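Local coordinates for Cgl0159-like domain-containing protein (Corynebacterium glutamicum, PDB 3FOK) that is of unknown function but folds as a TIM-type (beta/alpha)8 barrel, which suggests, without establishing, an enzymatic role, at residues V225-M233 / S257-V267; D50-A58 / S112-G120. One frame throughout, in Å; residues are numbered along the deposited sequence.

Both contacts belong to one eight-stranded parallel barrel, but they lie in different parts of it. Interaction 2 joins the loops that follow strands 44-48 and 108-112, at the C-terminal mouth where TIM barrels usually hold their active sites; no residue here is known to be catalytic. Interaction 1 lies in the outer layer, beside strand 240-243, and its segment 257-267 runs into the N-terminal start of strand 267-272. The centres of interactions 1 and 2 are about 26 Å apart and the nearest atoms of interactions 1 and 2 about 11 Å, so they do not touch. Interaction 2 is polar and rich in arginine, whereas interaction 1 is mainly apolar. Each has a different neighbouring subunit close by.

Interaction 1. Residues V225-M233 / S257-V267; sequences VVEEMERVM and SWEHALTLPGV
Val225, Met229, Glu230 and Met233 run alongside Trp258, Ala261, Leu264 and Pro265 in that order, with the closest CA pair, Glu230 CA to Leu264 CA, at 6.1 Å. No direct hydrogen bond crosses, and the evidence for the contact is apolar packing. Val225 divides its two methyls: CG2 lies 3.6 Å from Trp258 CD1, approaching the indole obliquely, while CG1 turns to Ser257 CB. With CG1 anti to the backbone N (chi1 -180°), both branches face the helix 252-261. The selenomethionine Met229 folds back at its second and third torsions and brings CE to 3.9 Å from Ala261 CB. Leu264 crosses the second selenomethionine at about a right angle, its CB 3.8 Å from Met233 CG. Beyond it, Met233 SE reaches Val267 CG2 at 3.9 Å. At the exposed margin Glu230 OE1 stands at the edge of the His260 ring, 4.1 Å from NE2, with carboxylate and ring planes 55° apart; this is proximity without a bond. A water 2.7 Å from Met233 O is also within reach of Pro265 O and may bridge the backbones, although nearby acceptors outnumber its protons. Val225, Met229 and Ala261 all rest on Leu242 of strand 240-243. Two successive outer elements of the barrel, the short, weakly bonded helix 229-232 and helix 252-261, thus pack side by side over the strand between them, as neighbouring units of a (beta/alpha)8 barrel do.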
loop_
_atom_site.group_PDB
_atom_site.type_symbol
_atom_site.label_atom_id
_atom_site.label_comp_id
_atom_site.label_asym_id
_atom_site.label_seq_id
_atom_site.Cartn_x
_atom_site.Cartn_y
_atom_site.Cartn_z
ATOM N N VAL A 225 -18.352 -2.627 -31.826
ATOM C CA VAL A 225 -19.469 -3.105 -32.633
ATOM C C VAL A 225 -19.157 -4.552 -32.963
ATOM O O VAL A 225 -18.237 -4.847 -33.721
ATOM C CB VAL A 225 -19.621 -2.293 -33.926
ATOM C CG1 VAL A 225 -20.800 -2.813 -34.730
ATOM C CG2 VAL A 225 -19.815 -0.824 -33.586
ATOM N N VAL A 226 -19.936 -5.454 -32.380
ATOM C CA VAL A 226 -19.724 -6.882 -32.550
ATOM C C VAL A 226 -20.931 -7.620 -33.124
ATOM O O VAL A 226 -21.993 -7.037 -33.335
ATOM C CB VAL A 226 -19.322 -7.491 -31.182
ATOM C CG1 VAL A 226 -19.316 -9.004 -31.234
ATOM C CG2 VAL A 226 -17.952 -6.978 -30.792
ATOM N N GLU A 227 -20.741 -8.907 -33.391
ATOM C CA GLU A 227 -21.788 -9.767 -33.923
ATOM C C GLU A 227 -22.974 -9.769 -32.955
ATOM O O GLU A 227 -22.776 -9.741 -31.743
ATOM C CB GLU A 227 -21.253 -11.194 -34.073
ATOM C CG GLU A 227 -21.893 -11.967 -35.201
ATOM C CD GLU A 227 -21.345 -11.547 -36.550
ATOM O OE1 GLU A 227 -20.181 -11.892 -36.848
ATOM O OE2 GLU A 227 -22.071 -10.866 -37.306
ATOM N N GLU A 228 -24.198 -9.786 -33.491
ATOM C CA GLU A 228 -25.423 -9.816 -32.667
ATOM C C GLU A 228 -25.551 -8.684 -31.591
ATOM O O GLU A 228 -25.861 -8.993 -30.439
ATOM C CB GLU A 228 -25.493 -11.183 -31.962
ATOM C CG GLU A 228 -26.164 -12.294 -32.751
ATOM C CD GLU A 228 -26.295 -13.575 -31.947
ATOM O OE1 GLU A 228 -25.276 -14.279 -31.777
ATOM O OE2 GLU A 228 -27.416 -13.868 -31.473
HETATM N N MSE A 229 -25.386 -7.417 -32.018
HETATM C CA MSE A 229 -25.353 -6.176 -31.205
HETATM C C MSE A 229 -26.577 -5.650 -30.501
HETATM O O MSE A 229 -26.533 -4.583 -29.839
HETATM C CB MSE A 229 -24.912 -5.013 -32.069
HETATM C CG MSE A 229 -23.402 -4.770 -32.095
HETATM SE SE MSE A 229 -22.675 -4.314 -30.387
HETATM C CE MSE A 229 -22.751 -2.393 -30.522
ATOM N N GLU A 230 -27.686 -6.354 -30.626
ATOM C CA GLU A 230 -28.938 -5.841 -30.092
ATOM C C GLU A 230 -29.208 -6.698 -28.890
ATOM O O GLU A 230 -29.999 -6.383 -28.001
ATOM C CB GLU A 230 -29.889 -5.998 -31.225
ATOM C CG GLU A 230 -31.371 -5.730 -31.125
ATOM C CD GLU A 230 -31.946 -6.172 -32.440
ATOM O OE1 GLU A 230 -31.362 -5.827 -33.504
ATOM O OE2 GLU A 230 -32.935 -6.915 -32.420
ATOM N N ARG A 231 -28.350 -7.700 -28.838
ATOM C CA ARG A 231 -28.324 -8.680 -27.808
ATOM C C ARG A 231 -27.261 -8.226 -26.811
ATOM O O ARG A 231 -27.374 -8.490 -25.618
ATOM C CB ARG A 231 -27.960 -9.997 -28.440
ATOM C CG ARG A 231 -28.017 -11.146 -27.496
ATOM C CD ARG A 231 -27.712 -12.434 -28.221
ATOM N NE ARG A 231 -27.114 -13.406 -27.318
ATOM C CZ ARG A 231 -26.046 -14.132 -27.618
ATOM N NH1 ARG A 231 -25.460 -13.999 -28.798
ATOM N NH2 ARG A 231 -25.551 -14.978 -26.730
ATOM N N VAL A 232 -26.228 -7.549 -27.308
ATOM C CA VAL A 232 -25.181 -7.036 -26.448
ATOM C C VAL A 232 -25.803 -5.862 -25.712
ATOM O O VAL A 232 -25.551 -5.656 -24.529
ATOM C CB VAL A 232 -23.973 -6.527 -27.261
ATOM C CG1 VAL A 232 -23.002 -5.805 -26.340
ATOM C CG2 VAL A 232 -23.278 -7.685 -27.958
HETATM N N MSE A 233 -26.632 -5.100 -26.419
HETATM C CA MSE A 233 -27.283 -3.941 -25.826
HETATM C C MSE A 233 -28.336 -4.296 -24.787
HETATM O O MSE A 233 -28.801 -3.427 -24.054
HETATM C CB MSE A 233 -27.902 -3.057 -26.910
HETATM C CG MSE A 233 -26.882 -2.293 -27.744
HETATM SE SE MSE A 233 -25.517 -1.415 -26.672
HETATM C CE MSE A 233 -24.006 -2.471 -27.255
ATOM N N SER A 257 -21.959 -1.162 -40.226
ATOM C CA SER A 257 -22.181 -1.820 -38.945
ATOM C C SER A 257 -22.464 -0.787 -37.856
ATOM O O SER A 257 -23.269 -1.030 -36.956
ATOM C CB SER A 257 -20.968 -2.669 -38.563
ATOM O OG SER A 257 -19.803 -1.875 -38.442
ATOM N N TRP A 258 -21.800 0.363 -37.942
ATOM C CA TRP A 258 -22.004 1.432 -36.971
ATOM C C TRP A 258 -23.420 1.967 -37.125
ATOM O O TRP A 258 -24.144 2.144 -36.144
ATOM C CB TRP A 258 -21.016 2.580 -37.208
ATOM C CG TRP A 258 -19.576 2.232 -36.996
ATOM C CD1 TRP A 258 -19.071 1.038 -36.570
ATOM C CD2 TRP A 258 -18.451 3.096 -37.197
ATOM N NE1 TRP A 258 -17.700 1.105 -36.494
ATOM C CE2 TRP A 258 -17.294 2.357 -36.874
ATOM C CE3 TRP A 258 -18.310 4.425 -37.618
ATOM C CZ2 TRP A 258 -16.010 2.901 -36.958
ATOM C CZ3 TRP A 258 -17.027 4.967 -37.702
ATOM C CH2 TRP A 258 -15.896 4.205 -37.372
ATOM N N GLU A 259 -23.803 2.226 -38.371
ATOM C CA GLU A 259 -25.124 2.747 -38.682
ATOM C C GLU A 259 -26.218 1.870 -38.080
ATOM O O GLU A 259 -27.198 2.379 -37.536
ATOM C CB GLU A 259 -25.295 2.849 -40.202
ATOM C CG GLU A 259 -26.615 3.452 -40.650
ATOM C CD GLU A 259 -26.652 3.717 -42.146
ATOM O OE1 GLU A 259 -26.356 2.786 -42.927
ATOM O OE2 GLU A 259 -26.981 4.856 -42.542
ATOM N N HIS A 260 -26.052 0.554 -38.171
ATOM C CA HIS A 260 -27.040 -0.362 -37.610
ATOM C C HIS A 260 -27.056 -0.308 -36.088
ATOM O O HIS A 260 -28.105 -0.117 -35.475
ATOM C CB HIS A 260 -26.766 -1.805 -38.034
ATOM C CG HIS A 260 -27.550 -2.809 -37.246
ATOM N ND1 HIS A 260 -28.926 -2.890 -37.306
ATOM C CD2 HIS A 260 -27.160 -3.721 -36.326
ATOM C CE1 HIS A 260 -29.348 -3.806 -36.452
ATOM N NE2 HIS A 260 -28.297 -4.324 -35.844
ATOM N N ALA A 261 -25.888 -0.491 -35.483
ATOM C CA ALA A 261 -25.763 -0.472 -34.030
ATOM C C ALA A 261 -26.255 0.849 -33.452
ATOM O O ALA A 261 -26.835 0.891 -32.367
ATOM C CB ALA A 261 -24.307 -0.708 -33.634
ATOM N N LEU A 262 -26.018 1.923 -34.193
ATOM C CA LEU A 262 -26.418 3.262 -33.781
ATOM C C LEU A 262 -27.928 3.388 -33.551
ATOM O O LEU A 262 -28.384 4.335 -32.907
ATOM C CB LEU A 262 -25.964 4.271 -34.842
ATOM C CG LEU A 262 -25.036 5.423 -34.442
ATOM C CD1 LEU A 262 -24.090 5.007 -33.330
ATOM C CD2 LEU A 262 -24.257 5.870 -35.672
ATOM N N THR A 263 -28.700 2.434 -34.067
ATOM C CA THR A 263 -30.154 2.466 -33.911
ATOM C C THR A 263 -30.626 1.704 -32.674
ATOM O O THR A 263 -31.783 1.828 -32.267
ATOM C CB THR A 263 -30.875 1.852 -35.135
ATOM O OG1 THR A 263 -30.649 0.436 -35.164
ATOM C CG2 THR A 263 -30.368 2.471 -36.426
ATOM N N LEU A 264 -29.732 0.916 -32.083
ATOM C CA LEU A 264 -30.066 0.116 -30.910
ATOM C C LEU A 264 -30.375 0.923 -29.651
ATOM O O LEU A 264 -29.862 2.026 -29.459
ATOM C CB LEU A 264 -28.941 -0.880 -30.639
ATOM C CG LEU A 264 -28.959 -2.155 -31.490
ATOM C CD1 LEU A 264 -29.628 -1.917 -32.834
ATOM C CD2 LEU A 264 -27.536 -2.632 -31.680
ATOM N N PRO A 265 -31.218 0.367 -28.766
ATOM C CA PRO A 265 -31.631 1.001 -27.510
ATOM C C PRO A 265 -30.453 1.377 -26.615
ATOM O O PRO A 265 -29.612 0.538 -26.299
ATOM C CB PRO A 265 -32.515 -0.061 -26.853
ATOM C CG PRO A 265 -32.999 -0.891 -28.003
ATOM C CD PRO A 265 -31.768 -0.996 -28.859
ATOM N N GLY A 266 -30.395 2.638 -26.208
ATOM C CA GLY A 266 -29.323 3.072 -25.333
ATOM C C GLY A 266 -28.070 3.607 -26.000
ATOM O O GLY A 266 -27.287 4.307 -25.360
ATOM N N VAL A 267 -27.860 3.284 -27.269
ATOM C CA VAL A 267 -26.677 3.777 -27.968
ATOM C C VAL A 267 -26.836 5.275 -28.199
ATOM O O VAL A 267 -27.824 5.726 -28.780
ATOM C CB VAL A 267 -26.472 3.052 -29.312
ATOM C CG1 VAL A 267 -25.248 3.604 -30.021
ATOM C CG2 VAL A 267 -26.308 1.560 -29.066
HETATM O O HOH W 1 -30.147 -1.100 -24.051
#

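Interaction 2. Residues D50-A58 / S112-G120; sequences DHPARGALA and SMNRGGLRG
Asp50 meets Ser112 and Arg115 where two beta-alpha loops of the TIM barrel, those following strands 44-48 and 108-112, come together at the C-terminal mouth. Among the charged contacts, the carboxylate of Asp50 lies over one face of the Arg115 guanidinium, the two planes only 13° apart. Asp50 OD1 is 3.3 Å from Arg115 NH2, yet well out of the guanidinium plane, so this salt bridge acts through charge and no N-H points at the oxygen. Arg54 CD covers the opposite face, 3.7 Å from Arg115 NH1, and the planar group is therefore sandwiched.

The hydrogen bonds fix its rotation. Arg115 NE donates to Asp50 O at 3.0 Å with an N-H...O angle of 157°; the oxygen sits in the guanidinium plane, although the donor is above the carbonyl plane. NH2 adds a weak bond to the same oxygen. Ser112 OG donates to the anti lone pair of Asp50 OD1 at 2.9 Å, an oxygen to which Lys146 contributes a long, weak ion pair. Further along, Arg119 N gives Arg54 O a nearly linear bond of 3.0 Å. Arg54 NE bonds weakly to Gly117 O, the carbonyl of an inverse gamma turn centre that Arg150 also engages, while Arg54 NH2 pairs with Glu124.

Apolar packing is modest: Ala53 CB touches Arg115 CG at 3.7 Å. Arg119, extended with CG anti to its N (chi1 -176°), lies along the other loop and sets its CD 4.0 Å from Ala56 CB.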
loop_
_atom_site.group_PDB
_atom_site.type_symbol
_atom_site.label_atom_id
_atom_site.label_comp_id
_atom_site.label_asym_id
_atom_site.label_seq_id
_atom_site.Cartn_x
_atom_site.Cartn_y
_atom_site.Cartn_z
ATOM N N ASP A 50 -5.963 8.883 -27.512
ATOM C CA ASP A 50 -5.208 8.607 -26.291
ATOM C C ASP A 50 -4.334 7.359 -26.418
ATOM O O ASP A 50 -3.808 6.857 -25.419
ATOM C CB ASP A 50 -6.151 8.448 -25.085
ATOM C CG ASP A 50 -7.095 7.270 -25.226
ATOM O OD1 ASP A 50 -7.581 6.777 -24.189
ATOM O OD2 ASP A 50 -7.364 6.844 -26.368
ATOM N N HIS A 51 -4.166 6.873 -27.646
ATOM C CA HIS A 51 -3.372 5.672 -27.895
ATOM C C HIS A 51 -1.859 5.812 -27.675
ATOM O O HIS A 51 -1.233 4.939 -27.070
ATOM C CB HIS A 51 -3.606 5.171 -29.322
ATOM C CG HIS A 51 -5.035 5.216 -29.754
ATOM N ND1 HIS A 51 -5.706 6.398 -29.983
ATOM C CD2 HIS A 51 -5.922 4.224 -30.015
ATOM C CE1 HIS A 51 -6.943 6.134 -30.368
ATOM N NE2 HIS A 51 -7.097 4.821 -30.396
ATOM N N PRO A 52 -1.250 6.901 -28.173
ATOM C CA PRO A 52 0.195 7.088 -28.004
ATOM C C PRO A 52 0.698 6.864 -26.579
ATOM O O PRO A 52 1.659 6.124 -26.360
ATOM C CB PRO A 52 0.411 8.524 -28.470
ATOM C CG PRO A 52 -0.634 8.687 -29.523
ATOM C CD PRO A 52 -1.844 8.054 -28.873
ATOM N N ALA A 53 0.041 7.510 -25.620
ATOM C CA ALA A 53 0.409 7.410 -24.212
ATOM C C ALA A 53 0.446 5.973 -23.699
ATOM O O ALA A 53 1.051 5.691 -22.669
ATOM C CB ALA A 53 -0.554 8.235 -23.372
ATOM N N ARG A 54 -0.203 5.068 -24.417
ATOM C CA ARG A 54 -0.231 3.672 -24.013
ATOM C C ARG A 54 0.809 2.869 -24.791
ATOM O O ARG A 54 0.875 1.642 -24.687
ATOM C CB ARG A 54 -1.627 3.090 -24.241
ATOM C CG ARG A 54 -1.843 1.790 -23.517
ATOM C CD ARG A 54 -3.168 1.146 -23.860
ATOM N NE ARG A 54 -2.987 -0.299 -23.913
ATOM C CZ ARG A 54 -2.805 -0.984 -25.035
ATOM N NH1 ARG A 54 -2.798 -0.359 -26.202
ATOM N NH2 ARG A 54 -2.593 -2.290 -24.985
ATOM N N GLY A 55 1.623 3.578 -25.568
ATOM C CA GLY A 55 2.656 2.931 -26.354
ATOM C C GLY A 55 2.125 2.251 -27.605
ATOM O O GLY A 55 2.731 1.298 -28.103
ATOM N N ALA A 56 1.000 2.737 -28.121
ATOM C CA ALA A 56 0.394 2.155 -29.316
ATOM C C ALA A 56 0.278 3.172 -30.450
ATOM O O ALA A 56 -0.724 3.883 -30.553
ATOM C CB ALA A 56 -0.981 1.593 -28.973
ATOM N N LEU A 57 1.298 3.232 -31.302
ATOM C CA LEU A 57 1.303 4.176 -32.420
ATOM C C LEU A 57 0.800 3.599 -33.746
ATOM O O LEU A 57 0.683 4.326 -34.728
ATOM C CB LEU A 57 2.717 4.728 -32.663
ATOM C CG LEU A 57 3.528 5.525 -31.633
ATOM C CD1 LEU A 57 2.633 6.552 -30.947
ATOM C CD2 LEU A 57 4.146 4.586 -30.620
ATOM N N ALA A 58 0.489 2.310 -33.788
ATOM C CA ALA A 58 0.056 1.688 -35.041
ATOM C C ALA A 58 -1.381 1.912 -35.522
ATOM O O ALA A 58 -2.282 2.211 -34.741
ATOM C CB ALA A 58 0.338 0.188 -34.981
ATOM N N SER A 112 -8.626 10.562 -20.651
ATOM C CA SER A 112 -8.249 9.169 -20.450
ATOM C C SER A 112 -7.497 9.093 -19.124
ATOM O O SER A 112 -6.542 9.830 -18.907
ATOM C CB SER A 112 -7.351 8.710 -21.605
ATOM O OG SER A 112 -6.894 7.386 -21.411
HETATM N N MSE A 113 -7.920 8.193 -18.244
HETATM C CA MSE A 113 -7.300 8.072 -16.929
HETATM C C MSE A 113 -6.143 7.082 -16.788
HETATM O O MSE A 113 -5.137 7.400 -16.150
HETATM C CB MSE A 113 -8.369 7.730 -15.891
HETATM C CG MSE A 113 -9.511 8.728 -15.826
HETATM SE SE MSE A 113 -10.827 8.275 -14.476
HETATM C CE MSE A 113 -9.932 9.021 -12.931
ATOM N N ASN A 114 -6.281 5.890 -17.365
ATOM C CA ASN A 114 -5.237 4.879 -17.239
ATOM C C ASN A 114 -4.566 4.416 -18.529
ATOM O O ASN A 114 -5.225 4.014 -19.484
ATOM C CB ASN A 114 -5.774 3.661 -16.472
ATOM C CG ASN A 114 -6.929 2.970 -17.180
ATOM O OD1 ASN A 114 -7.140 1.771 -17.002
ATOM N ND2 ASN A 114 -7.685 3.720 -17.971
ATOM N N ARG A 115 -3.238 4.456 -18.522
ATOM C CA ARG A 115 -2.418 4.066 -19.666
ATOM C C ARG A 115 -1.271 3.145 -19.251
ATOM O O ARG A 115 -0.402 2.829 -20.056
ATOM C CB ARG A 115 -1.835 5.315 -20.333
ATOM C CG ARG A 115 -2.673 5.938 -21.458
ATOM C CD ARG A 115 -4.007 5.247 -21.632
ATOM N NE ARG A 115 -4.404 5.171 -23.033
ATOM C CZ ARG A 115 -5.264 4.279 -23.510
ATOM N NH1 ARG A 115 -5.817 3.389 -22.699
ATOM N NH2 ARG A 115 -5.567 4.274 -24.799
ATOM N N GLY A 116 -1.282 2.714 -17.996
ATOM C CA GLY A 116 -0.233 1.853 -17.478
ATOM C C GLY A 116 0.012 0.549 -18.214
ATOM O O GLY A 116 1.162 0.130 -18.370
ATOM N N GLY A 117 -1.060 -0.104 -18.652
ATOM C CA GLY A 117 -0.925 -1.360 -19.371
ATOM C C GLY A 117 -0.410 -1.146 -20.780
ATOM O O GLY A 117 -1.152 -1.285 -21.750
ATOM N N LEU A 118 0.872 -0.814 -20.885
ATOM C CA LEU A 118 1.509 -0.548 -22.169
ATOM C C LEU A 118 1.405 -1.699 -23.164
ATOM O O LEU A 118 1.479 -2.874 -22.798
ATOM C CB LEU A 118 2.981 -0.198 -21.956
ATOM C CG LEU A 118 3.262 1.033 -21.093
ATOM C CD1 LEU A 118 4.767 1.212 -20.944
ATOM C CD2 LEU A 118 2.632 2.268 -21.722
ATOM N N ARG A 119 1.242 -1.352 -24.433
ATOM C CA ARG A 119 1.144 -2.356 -25.478
ATOM C C ARG A 119 2.426 -3.183 -25.536
ATOM O O ARG A 119 3.529 -2.633 -25.584
ATOM C CB ARG A 119 0.920 -1.686 -26.831
ATOM C CG ARG A 119 0.705 -2.676 -27.950
ATOM C CD ARG A 119 0.799 -2.006 -29.306
ATOM N NE ARG A 119 0.400 -2.919 -30.369
ATOM C CZ ARG A 119 0.996 -2.981 -31.555
ATOM N NH1 ARG A 119 2.023 -2.182 -31.826
ATOM N NH2 ARG A 119 0.564 -3.836 -32.473
ATOM N N GLY A 120 2.274 -4.506 -25.525
ATOM C CA GLY A 120 3.424 -5.388 -25.593
ATOM C C GLY A 120 4.143 -5.644 -24.282
ATOM O O GLY A 120 5.152 -6.344 -24.258
#